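Local coordinates for protein cell death activator CIDE-3 (Mus musculus, PDB 4IKG) that transfers triacylglycerol between lipid droplets in white adipocytes, promoting their fusion into a single large droplet; its CIDE-N domain, present here, takes part in homodimerization, at residues A[37-42]-A[70-75]. Residues are numbered along the deposited sequence; the frame is centred on the assembly and turned at random.
Sequences LKLKDK and FMVLLA. Unlike the reference sequence in segment 70-75: Ala-75 (reference Lys).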
ATOM      1  N   LEU A  37      -6.691  -5.887   5.339  1.00 63.87           N
ATOM      2  CA  LEU A  37      -5.555  -6.724   5.738  1.00 64.26           C
ATOM      3  C   LEU A  37      -5.544  -7.102   7.221  1.00 71.16           C
ATOM      4  O   LEU A  37      -4.544  -7.623   7.718  1.00 72.55           O
ATOM      5  CB  LEU A  37      -4.235  -6.019   5.410  1.00 61.62           C
ATOM      6  CG  LEU A  37      -3.767  -6.038   3.958  1.00 54.66           C
ATOM      7  CD1 LEU A  37      -2.320  -5.584   3.857  1.00 53.24           C
ATOM      8  CD2 LEU A  37      -3.933  -7.433   3.391  1.00 52.16           C
ATOM      9  N   LYS A  38      -6.649  -6.839   7.916  1.00 75.60           N
ATOM     10  CA  LYS A  38      -6.729  -7.022   9.370  1.00 82.79           C
ATOM     11  C   LYS A  38      -5.599  -6.298  10.103  1.00 85.30           C
ATOM     12  O   LYS A  38      -4.733  -6.938  10.702  1.00 87.33           O
ATOM     13  CB  LYS A  38      -6.727  -8.510   9.753  1.00 84.55           C
ATOM     14  CG  LYS A  38      -8.090  -9.195   9.733  1.00 86.03           C
ATOM     15  CD  LYS A  38      -8.006 -10.569  10.392  1.00 89.33           C
ATOM     16  CE  LYS A  38      -9.364 -11.039  10.895  1.00 93.62           C
ATOM     17  NZ  LYS A  38     -10.013 -10.014  11.759  1.00 98.90           N
ATOM     18  N   LEU A  39      -5.609  -4.968  10.061  1.00 85.45           N
ATOM     19  CA  LEU A  39      -4.560  -4.183  10.711  1.00 87.82           C
ATOM     20  C   LEU A  39      -5.027  -3.534  12.013  1.00 95.24           C
ATOM     21  O   LEU A  39      -6.087  -2.911  12.065  1.00 97.11           O
ATOM     22  CB  LEU A  39      -3.991  -3.138   9.750  1.00 82.84           C
ATOM     23  CG  LEU A  39      -3.198  -3.775   8.610  1.00 76.22           C
ATOM     24  CD1 LEU A  39      -2.592  -2.726   7.698  1.00 71.73           C
ATOM     25  CD2 LEU A  39      -2.120  -4.693   9.172  1.00 77.76           C
ATOM     26  N   LYS A  40      -4.220  -3.687  13.058  1.00103.34           N
ATOM     27  CA  LYS A  40      -4.563  -3.203  14.392  1.00110.98           C
ATOM     28  C   LYS A  40      -4.716  -1.687  14.448  1.00112.22           C
ATOM     29  O   LYS A  40      -5.552  -1.166  15.187  1.00117.58           O
ATOM     30  CB  LYS A  40      -3.513  -3.670  15.396  1.00115.07           C
ATOM     31  CG  LYS A  40      -3.500  -5.174  15.570  1.00115.61           C
ATOM     32  CD  LYS A  40      -2.177  -5.657  16.112  1.00117.28           C
ATOM     33  CE  LYS A  40      -2.330  -6.979  16.837  1.00121.38           C
ATOM     34  NZ  LYS A  40      -1.037  -7.406  17.436  1.00123.74           N
ATOM     35  N   ASP A  41      -3.903  -0.984  13.669  1.00142.61           N
ATOM     36  CA  ASP A  41      -4.040   0.463  13.545  1.00143.13           C
ATOM     37  C   ASP A  41      -3.802   0.900  12.105  1.00135.73           C
ATOM     38  O   ASP A  41      -3.077   0.241  11.360  1.00130.60           O
ATOM     39  CB  ASP A  41      -3.107   1.192  14.517  1.00147.68           C
ATOM     40  CG  ASP A  41      -1.727   0.571  14.584  1.00146.04           C
ATOM     41  OD1 ASP A  41      -1.589  -0.619  14.230  1.00143.30           O
ATOM     42  OD2 ASP A  41      -0.780   1.271  15.001  1.00147.76           O
ATOM     43  N   LYS A  42      -4.428   2.006  11.718  1.00118.78           N
ATOM     44  CA  LYS A  42      -4.382   2.470  10.335  1.00112.28           C
ATOM     45  C   LYS A  42      -2.966   2.819   9.887  1.00108.66           C
ATOM     46  O   LYS A  42      -2.249   3.539  10.584  1.00111.94           O
ATOM     47  CB  LYS A  42      -5.320   3.665  10.136  1.00114.14           C
ATOM     48  CG  LYS A  42      -5.338   4.208   8.717  1.00108.14           C
ATOM     49  CD  LYS A  42      -6.703   4.766   8.344  1.00109.74           C
ATOM     50  CE  LYS A  42      -7.098   5.931   9.237  1.00116.29           C
ATOM     51  NZ  LYS A  42      -8.438   6.470   8.875  1.00118.16           N
ATOM     52  N   PHE A  70       2.753  -3.321  -3.557  1.00 36.26           N
ATOM     53  CA  PHE A  70       2.906  -2.303  -2.527  1.00 39.98           C
ATOM     54  C   PHE A  70       3.248  -2.902  -1.170  1.00 44.63           C
ATOM     55  O   PHE A  70       3.320  -4.122  -1.010  1.00 45.07           O
ATOM     56  CB  PHE A  70       1.642  -1.453  -2.408  1.00 40.90           C
ATOM     57  CG  PHE A  70       1.347  -0.636  -3.629  1.00 37.20           C
ATOM     58  CD1 PHE A  70       1.950   0.596  -3.818  1.00 37.22           C
ATOM     59  CD2 PHE A  70       0.464  -1.098  -4.590  1.00 34.02           C
ATOM     60  CE1 PHE A  70       1.678   1.350  -4.944  1.00 34.27           C
ATOM     61  CE2 PHE A  70       0.190  -0.347  -5.718  1.00 31.08           C
ATOM     62  CZ  PHE A  70       0.798   0.877  -5.894  1.00 31.29           C
ATOM     63  N   MET A  71       3.459  -2.022  -0.200  1.00 49.22           N
ATOM     64  CA  MET A  71       3.773  -2.416   1.162  1.00 54.29           C
ATOM     65  C   MET A  71       3.371  -1.290   2.103  1.00 58.43           C
ATOM     66  O   MET A  71       3.898  -0.177   2.019  1.00 58.42           O
ATOM     67  CB  MET A  71       5.262  -2.730   1.301  1.00 54.68           C
ATOM     68  CG  MET A  71       5.660  -3.225   2.679  1.00 60.07           C
ATOM     69  SD  MET A  71       7.006  -4.422   2.602  1.00 59.90           S
ATOM     70  CE  MET A  71       7.891  -4.017   4.106  1.00 66.06           C
ATOM     71  N   VAL A  72       2.415  -1.532   2.983  1.00 57.24           N
ATOM     72  CA  VAL A  72       1.956  -0.461   3.841  1.00 61.51           C
ATOM     73  C   VAL A  72       2.845  -0.351   5.019  1.00 66.23           C
ATOM     74  O   VAL A  72       3.261  -1.347   5.589  1.00 68.14           O
ATOM     75  CB  VAL A  72       0.571  -0.676   4.424  1.00 64.61           C
ATOM     76  CG1 VAL A  72      -0.495  -0.372   3.420  1.00 61.17           C
ATOM     77  CG2 VAL A  72       0.440  -2.069   4.993  1.00 66.51           C
ATOM     78  N   LEU A  73       3.115   0.874   5.400  1.00 69.92           N
ATOM     79  CA  LEU A  73       3.808   1.096   6.642  1.00 75.22           C
ATOM     80  C   LEU A  73       2.870   1.706   7.650  1.00 80.62           C
ATOM     81  O   LEU A  73       2.237   2.729   7.441  1.00 80.80           O
ATOM     82  CB  LEU A  73       5.003   1.998   6.443  1.00 74.38           C
ATOM     83  CG  LEU A  73       6.332   1.319   6.266  1.00 72.83           C
ATOM     84  CD1 LEU A  73       6.289  -0.175   6.033  1.00 71.21           C
ATOM     85  CD2 LEU A  73       6.984   2.020   5.116  1.00 68.10           C
ATOM     86  N   LEU A  74       2.810   1.044   8.768  1.00 88.89           N
ATOM     87  CA  LEU A  74       1.882   1.410   9.797  1.00 94.59           C
ATOM     88  C   LEU A  74       2.565   2.301  10.791  1.00 99.54           C
ATOM     89  O   LEU A  74       3.314   1.825  11.624  1.00102.83           O
ATOM     90  CB  LEU A  74       1.377   0.141  10.506  1.00 97.61           C
ATOM     91  CG  LEU A  74       2.305  -1.051  10.823  1.00 98.03           C
ATOM     92  CD1 LEU A  74       1.660  -2.411  10.616  1.00 96.93           C
ATOM     93  CD2 LEU A  74       3.716  -1.043  10.255  1.00 94.56           C
ATOM     94  N   ALA A  75       2.307   3.599  10.687  1.00104.26           N
ATOM     95  CA  ALA A  75       2.048   4.460  11.813  1.00110.74           C
ATOM     96  C   ALA A  75       3.062   4.274  12.951  1.00115.45           C
ATOM     97  O   ALA A  75       2.737   3.775  14.019  1.00120.74           O
ATOM     98  CB  ALA A  75       0.614   4.304  12.280  1.00114.20           C
TER
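Where Lys-42 and Ala-75 touch, a loop closes over the end of a strand without pairing with it. Residues 37-42 have left helix 26-36 and run irregularly, Leu-37 being the first to depart from helical backbone angles, whereas 70-75 is strand as far as Leu-73 and loop beyond it. The backbones stay apart: Lys-42 and Leu-74 come nearest, 6.4 Å between their CA atoms.

Leu-39 and Val-72 reach toward each other tip to tip, CD1 of Leu-39 lying 4.1 Å from CG2 of Val-72, an apolar contact between methyl groups. The CG of Leu-39 stands anti to its own carbonyl carbon (chi1 -68°), beside the backbone N, and the extended second torsion (-178°) carries CD1 on toward the strand. At the more exposed end, the CB methyl of Ala-75, where the reference sequence has lysine, rests 3.4 Å from the main-chain O of Lys-42, while the poorly ordered carboxylate of Asp-41 lies looser beside the same CB.

In this ubiquitin-like domain, strand 69-73 runs between strands 7-11 and 45-48. Val-72 also packs on Val-10 and on Val-33 of helix 26-36; Leu-39 rests on Gln-34 of that helix as well as on Val-72, bridging helix and sheet on the helix-facing side of strand 69-73.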